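Local coordinates for protein EchA1_1 (Mycobacterium avium subsp. paratuberculosis, PDB 3R9T) that probably hydrates enoyl-CoA thioesters to (3S)-3-hydroxyacyl-CoAs, as a member of the crotonase (enoyl-CoA hydratase/isomerase) family of fatty acid metabolism, at residues M20-N25 with D43-A48; A13-N18 with Q49-V54. All coordinates share one frame; numbering follows the deposited sequence.

Contact 1. Residues M20-N25 with D43-A48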
loop_
_atom_site.group_PDB
_atom_site.type_symbol
_atom_site.label_atom_id
_atom_site.label_comp_id
_atom_site.label_asym_id
_atom_site.label_seq_id
_atom_site.Cartn_x
_atom_site.Cartn_y
_atom_site.Cartn_z
ATOM N N MET B 20 8.742 -18.044 -22.001
ATOM C CA MET B 20 7.558 -18.557 -22.642
ATOM C C MET B 20 6.632 -17.398 -22.879
ATOM O O MET B 20 6.303 -16.662 -21.943
ATOM C CB MET B 20 6.860 -19.583 -21.776
ATOM C CG MET B 20 5.582 -20.085 -22.389
ATOM S SD MET B 20 4.657 -21.144 -21.281
ATOM C CE MET B 20 5.531 -22.699 -21.546
ATOM N N VAL B 21 6.196 -17.257 -24.122
ATOM C CA VAL B 21 5.211 -16.254 -24.479
ATOM C C VAL B 21 3.864 -16.945 -24.678
ATOM O O VAL B 21 3.721 -17.832 -25.536
ATOM C CB VAL B 21 5.615 -15.502 -25.760
ATOM C CG1 VAL B 21 4.533 -14.514 -26.185
ATOM C CG2 VAL B 21 6.951 -14.802 -25.566
ATOM N N ILE B 22 2.888 -16.530 -23.874
ATOM C CA ILE B 22 1.521 -17.039 -23.940
ATOM C C ILE B 22 0.625 -15.982 -24.574
ATOM O O ILE B 22 0.542 -14.862 -24.068
ATOM C CB ILE B 22 0.975 -17.335 -22.520
ATOM C CG1 ILE B 22 1.866 -18.340 -21.805
ATOM C CG2 ILE B 22 -0.461 -17.861 -22.571
ATOM C CD1 ILE B 22 1.397 -18.688 -20.377
ATOM N N THR B 23 -0.060 -16.328 -25.662
ATOM C CA THR B 23 -0.864 -15.357 -26.387
ATOM C C THR B 23 -2.332 -15.777 -26.367
ATOM O O THR B 23 -2.673 -16.872 -26.838
ATOM C CB THR B 23 -0.367 -15.204 -27.846
ATOM O OG1 THR B 23 1.032 -14.873 -27.870
ATOM C CG2 THR B 23 -1.161 -14.133 -28.573
ATOM N N ILE B 24 -3.196 -14.925 -25.820
ATOM C CA ILE B 24 -4.624 -15.194 -25.857
ATOM C C ILE B 24 -5.005 -15.078 -27.332
ATOM O O ILE B 24 -4.615 -14.118 -27.999
ATOM C CB ILE B 24 -5.424 -14.199 -25.023
ATOM C CG1 ILE B 24 -5.009 -14.262 -23.548
ATOM C CG2 ILE B 24 -6.910 -14.490 -25.147
ATOM C CD1 ILE B 24 -5.519 -13.075 -22.726
ATOM N N ASN B 25 -5.758 -16.059 -27.823
ATOM C CA ASN B 25 -5.959 -16.259 -29.252
ATOM C C ASN B 25 -7.439 -16.227 -29.659
ATOM O O ASN B 25 -7.919 -17.121 -30.364
ATOM C CB ASN B 25 -5.305 -17.591 -29.648
ATOM C CG ASN B 25 -5.125 -17.745 -31.150
ATOM O OD1 ASN B 25 -4.876 -16.772 -31.860
ATOM N ND2 ASN B 25 -5.244 -18.979 -31.638
ATOM N N ASP B 43 -2.583 -24.442 -18.827
ATOM C CA ASP B 43 -1.635 -25.518 -19.140
ATOM C C ASP B 43 -0.217 -24.980 -19.427
ATOM O O ASP B 43 0.772 -25.570 -18.995
ATOM C CB ASP B 43 -2.140 -26.371 -20.313
ATOM C CG ASP B 43 -3.393 -27.177 -19.975
ATOM O OD1 ASP B 43 -3.801 -27.253 -18.796
ATOM O OD2 ASP B 43 -3.971 -27.751 -20.923
ATOM N N ALA B 44 -0.133 -23.859 -20.144
ATOM C CA ALA B 44 1.155 -23.233 -20.490
ATOM C C ALA B 44 1.876 -22.743 -19.238
ATOM O O ALA B 44 3.083 -22.934 -19.082
ATOM C CB ALA B 44 0.946 -22.080 -21.469
ATOM N N LEU B 45 1.142 -22.120 -18.324
ATOM C CA LEU B 45 1.736 -21.739 -17.040
ATOM C C LEU B 45 2.269 -22.944 -16.273
ATOM O O LEU B 45 3.347 -22.883 -15.679
ATOM C CB LEU B 45 0.716 -21.036 -16.156
ATOM C CG LEU B 45 0.477 -19.546 -16.304
ATOM C CD1 LEU B 45 -0.520 -19.128 -15.216
ATOM C CD2 LEU B 45 1.776 -18.739 -16.190
ATOM N N GLU B 46 1.509 -24.034 -16.268
ATOM C CA GLU B 46 1.927 -25.244 -15.559
ATOM C C GLU B 46 3.211 -25.797 -16.189
ATOM O O GLU B 46 4.127 -26.227 -15.483
ATOM C CB GLU B 46 0.764 -26.269 -15.540
ATOM C CG GLU B 46 1.099 -27.706 -15.155
ATOM C CD GLU B 46 -0.099 -28.652 -15.317
ATOM O OE1 GLU B 46 -0.521 -29.261 -14.310
ATOM O OE2 GLU B 46 -0.625 -28.782 -16.448
ATOM N N GLU B 47 3.298 -25.724 -17.515
ATOM C CA GLU B 47 4.471 -26.203 -18.257
ATOM C C GLU B 47 5.659 -25.315 -17.935
ATOM O O GLU B 47 6.768 -25.799 -17.720
ATOM C CB GLU B 47 4.197 -26.199 -19.769
ATOM C CG GLU B 47 5.417 -26.434 -20.688
ATOM C CD GLU B 47 6.145 -27.755 -20.423
ATOM O OE1 GLU B 47 6.096 -28.640 -21.303
ATOM O OE2 GLU B 47 6.771 -27.918 -19.351
ATOM N N ALA B 48 5.407 -24.014 -17.866
ATOM C CA ALA B 48 6.459 -23.052 -17.560
ATOM C C ALA B 48 7.026 -23.341 -16.173
ATOM O O ALA B 48 8.244 -23.294 -15.969
ATOM C CB ALA B 48 5.907 -21.615 -17.636
#
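In the beta-alpha-beta unit made by strand 19-24, helix 35-50 and strand 56-61, Met20 and Ile22 of the first strand pack on Ala44, Leu45 and Ala48 of the helix. Met20 carries its CG anti to the backbone N (chi1 177°) and stays extended to the sulfur, which lies 3.8 Å from Ala44 CB and 3.9 Å from Ala48 CB. SD also approaches the backbone, 3.2 Å from Ala44 O, an oxygen that already accepts the helical bond from Ala48 N. A bend at chi3 (-82°) turns CE toward the exposed Glu47, where it rests 3.8 Å from Glu47 CG, the two side chains crossing at about a right angle. As in the crossover of the crotonase fold, strand and helix are antiparallel: segments 20-24 and 43-48 run at 174°, their axes approaching to 9.6 Å, and so residues alternating along the strand face successive turns of the helix. Ile22 brings CD1 to 3.6 Å from CB of Ala44, one helical turn before Ala48, and the same methyl group reaches Leu45 CD2 at 4.2 Å. Strand 56-61 adds Val57, which touches both Ile22 and Ala48, while Ala13 of strand 11-16 packs against Ala44.

Contact 2. Residues A13-N18 with Q49-V54; sequences AERRGN and QHDPEV
Arg15, near the end of edge strand 11-16, reaches across to the turn that follows helix 35-50 and joins Asp51 and Glu53 in a salt-bridge network. Its NH1 donates to Asp51 OD2 over 2.9 Å; the acceptor lies close to the guanidinium plane, whereas the donor meets the carboxylate from above its plane, the two flat groups being turned 60° apart. NH2 forms the second salt bridge, 2.8 Å to Glu53 OE1, but the hydrogen bond within it is weak, bent to 128° at the hydrogen. The guanidinium also lies tightly against Val54, with Val54 CG2 3.1 Å from NH1, and Glu53 O sits over one of its faces, offset toward the rim.

Bends at chi2 and chi3 fold the arginine chain back on its own segment, and NE donates to Gly17 O (2.8 Å), nearly in line with that C=O bond. The bonds from NE and NH1, with the weak one from NH2, probably hold the rotation of the guanidinium. In segment 49-54, Asp51 is positioned by the turn itself. Residues Asp51 to Val54 form a type I beta turn closed by Val54 N to Asp51 O, and Asp51 OD1 takes the backbone N of Glu53 in an Asx turn, leaving OD2 directed to Arg15. Asp51 thus divides its carboxylate between shaping the turn and binding the arginine. Beyond this network, Lys102 bonds to Val54 O, and Asn18 pairs through its backbone with Arg55, where the chain leads into strand 56-61. The two segments come closest in backbone at Asn18 and Val54, where Asn18 CB lies 3.5 Å from Glu53 O and Asn18 O 3.6 Å from Val54 CA.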
loop_
_atom_site.group_PDB
_atom_site.type_symbol
_atom_site.label_atom_id
_atom_site.label_comp_id
_atom_site.label_asym_id
_atom_site.label_seq_id
_atom_site.Cartn_x
_atom_site.Cartn_y
_atom_site.Cartn_z
ATOM N N ALA B 13 1.106 -20.997 -26.972
ATOM C CA ALA B 13 2.332 -20.860 -26.198
ATOM C C ALA B 13 3.496 -21.057 -27.144
ATOM O O ALA B 13 3.470 -21.957 -27.989
ATOM C CB ALA B 13 2.385 -21.863 -25.063
ATOM N N GLU B 14 4.486 -20.180 -27.024
ATOM C CA GLU B 14 5.684 -20.233 -27.846
ATOM C C GLU B 14 6.877 -19.853 -26.972
ATOM O O GLU B 14 6.705 -19.238 -25.919
ATOM C CB GLU B 14 5.531 -19.321 -29.075
ATOM C CG GLU B 14 5.695 -17.828 -28.856
ATOM C CD GLU B 14 5.734 -17.064 -30.170
ATOM O OE1 GLU B 14 4.817 -17.239 -31.004
ATOM O OE2 GLU B 14 6.690 -16.291 -30.376
ATOM N N ARG B 15 8.073 -20.244 -27.388
ATOM C CA ARG B 15 9.278 -19.967 -26.611
ATOM C C ARG B 15 10.167 -18.983 -27.360
ATOM O O ARG B 15 10.508 -19.212 -28.521
ATOM C CB ARG B 15 10.033 -21.267 -26.309
ATOM C CG ARG B 15 9.633 -21.909 -24.990
ATOM C CD ARG B 15 10.474 -21.368 -23.842
ATOM N NE ARG B 15 11.776 -22.028 -23.774
ATOM C CZ ARG B 15 11.989 -23.235 -23.252
ATOM N NH1 ARG B 15 10.988 -23.944 -22.736
ATOM N NH2 ARG B 15 13.214 -23.744 -23.247
ATOM N N ARG B 16 10.511 -17.876 -26.705
ATOM C CA ARG B 16 11.529 -16.962 -27.211
ATOM C C ARG B 16 12.712 -17.148 -26.288
ATOM O O ARG B 16 12.767 -16.529 -25.220
ATOM C CB ARG B 16 11.092 -15.494 -27.154
ATOM C CG ARG B 16 9.804 -15.137 -27.859
ATOM C CD ARG B 16 9.926 -15.184 -29.360
ATOM N NE ARG B 16 8.647 -14.835 -29.973
ATOM C CZ ARG B 16 8.313 -13.636 -30.454
ATOM N NH1 ARG B 16 7.106 -13.463 -30.980
ATOM N NH2 ARG B 16 9.165 -12.614 -30.426
ATOM N N GLY B 17 13.649 -18.007 -26.672
ATOM C CA GLY B 17 14.768 -18.339 -25.792
ATOM C C GLY B 17 14.262 -18.949 -24.493
ATOM O O GLY B 17 13.531 -19.940 -24.530
ATOM N N ASN B 18 14.606 -18.340 -23.352
ATOM C CA ASN B 18 14.164 -18.835 -22.031
ATOM C C ASN B 18 12.868 -18.213 -21.489
ATOM O O ASN B 18 12.542 -18.376 -20.305
ATOM C CB ASN B 18 15.276 -18.700 -20.984
ATOM C CG ASN B 18 15.729 -17.252 -20.753
ATOM O OD1 ASN B 18 15.042 -16.292 -21.109
ATOM N ND2 ASN B 18 16.899 -17.104 -20.143
ATOM N N GLN B 49 6.142 -23.635 -15.222
ATOM C CA GLN B 49 6.559 -23.919 -13.861
ATOM C C GLN B 49 7.496 -25.117 -13.853
ATOM O O GLN B 49 8.457 -25.141 -13.099
ATOM C CB GLN B 49 5.357 -24.206 -12.963
ATOM C CG GLN B 49 5.707 -24.576 -11.523
ATOM C CD GLN B 49 6.483 -23.468 -10.856
ATOM O OE1 GLN B 49 5.899 -22.599 -10.233
ATOM N NE2 GLN B 49 7.801 -23.469 -11.026
ATOM N N HIS B 50 7.223 -26.103 -14.696
ATOM C CA HIS B 50 7.922 -27.383 -14.580
ATOM C C HIS B 50 9.137 -27.540 -15.469
ATOM O O HIS B 50 9.970 -28.421 -15.230
ATOM C CB HIS B 50 6.926 -28.520 -14.743
ATOM C CG HIS B 50 5.979 -28.593 -13.594
ATOM N ND1 HIS B 50 6.409 -28.858 -12.312
ATOM C CD2 HIS B 50 4.656 -28.321 -13.497
ATOM C CE1 HIS B 50 5.381 -28.804 -11.486
ATOM N NE2 HIS B 50 4.306 -28.479 -12.179
ATOM N N ASP B 51 9.249 -26.681 -16.471
ATOM C CA ASP B 51 10.356 -26.737 -17.403
ATOM C C ASP B 51 11.478 -25.848 -16.854
ATOM O O ASP B 51 11.360 -24.618 -16.859
ATOM C CB ASP B 51 9.876 -26.282 -18.791
ATOM C CG ASP B 51 10.954 -26.378 -19.859
ATOM O OD1 ASP B 51 12.133 -26.594 -19.515
ATOM O OD2 ASP B 51 10.617 -26.224 -21.051
ATOM N N PRO B 52 12.583 -26.456 -16.376
ATOM C CA PRO B 52 13.625 -25.563 -15.877
ATOM C C PRO B 52 14.342 -24.769 -16.989
ATOM O O PRO B 52 15.160 -23.912 -16.682
ATOM C CB PRO B 52 14.595 -26.514 -15.165
ATOM C CG PRO B 52 14.400 -27.841 -15.819
ATOM C CD PRO B 52 13.092 -27.823 -16.589
ATOM N N GLU B 53 14.054 -25.022 -18.263
ATOM C CA GLU B 53 14.592 -24.141 -19.305
ATOM C C GLU B 53 13.797 -22.827 -19.424
ATOM O O GLU B 53 14.262 -21.871 -20.053
ATOM C CB GLU B 53 14.615 -24.825 -20.661
ATOM C CG GLU B 53 15.629 -25.947 -20.824
ATOM C CD GLU B 53 15.709 -26.431 -22.266
ATOM O OE1 GLU B 53 14.995 -25.871 -23.128
ATOM O OE2 GLU B 53 16.486 -27.373 -22.538
ATOM N N VAL B 54 12.593 -22.795 -18.851
ATOM C CA VAL B 54 11.786 -21.566 -18.807
ATOM C C VAL B 54 12.137 -20.716 -17.574
ATOM O O VAL B 54 12.061 -21.189 -16.437
ATOM C CB VAL B 54 10.280 -21.891 -18.817
ATOM C CG1 VAL B 54 9.466 -20.617 -18.683
ATOM C CG2 VAL B 54 9.895 -22.653 -20.094
#

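In the fold
Contacts 1 and 2 follow one another along helix 35-50, with centres about 9 Å apart: the buried packing of contact 1 uses residues 44-48, in the C-terminal half of the helix, and the polar network of contact 2 takes over where the chain leaves it. On the sheet side, strands 11-16 and 19-24 are antiparallel neighbours, joined where Val21 N approaches Glu14 O at 2.7 Å, probably as a hydrogen bond. Met20 CG packs on the same oxygen, and Ala48 O meets Val54 CB at 3.8 Å. None of the residues lining the benzoic acid pocket, among them Glu118 and Glu138, belongs to either contact; contact 1 joins a strand to the helix and contact 2 the edge strand to the turn after it, both at one edge of the six-stranded sheet.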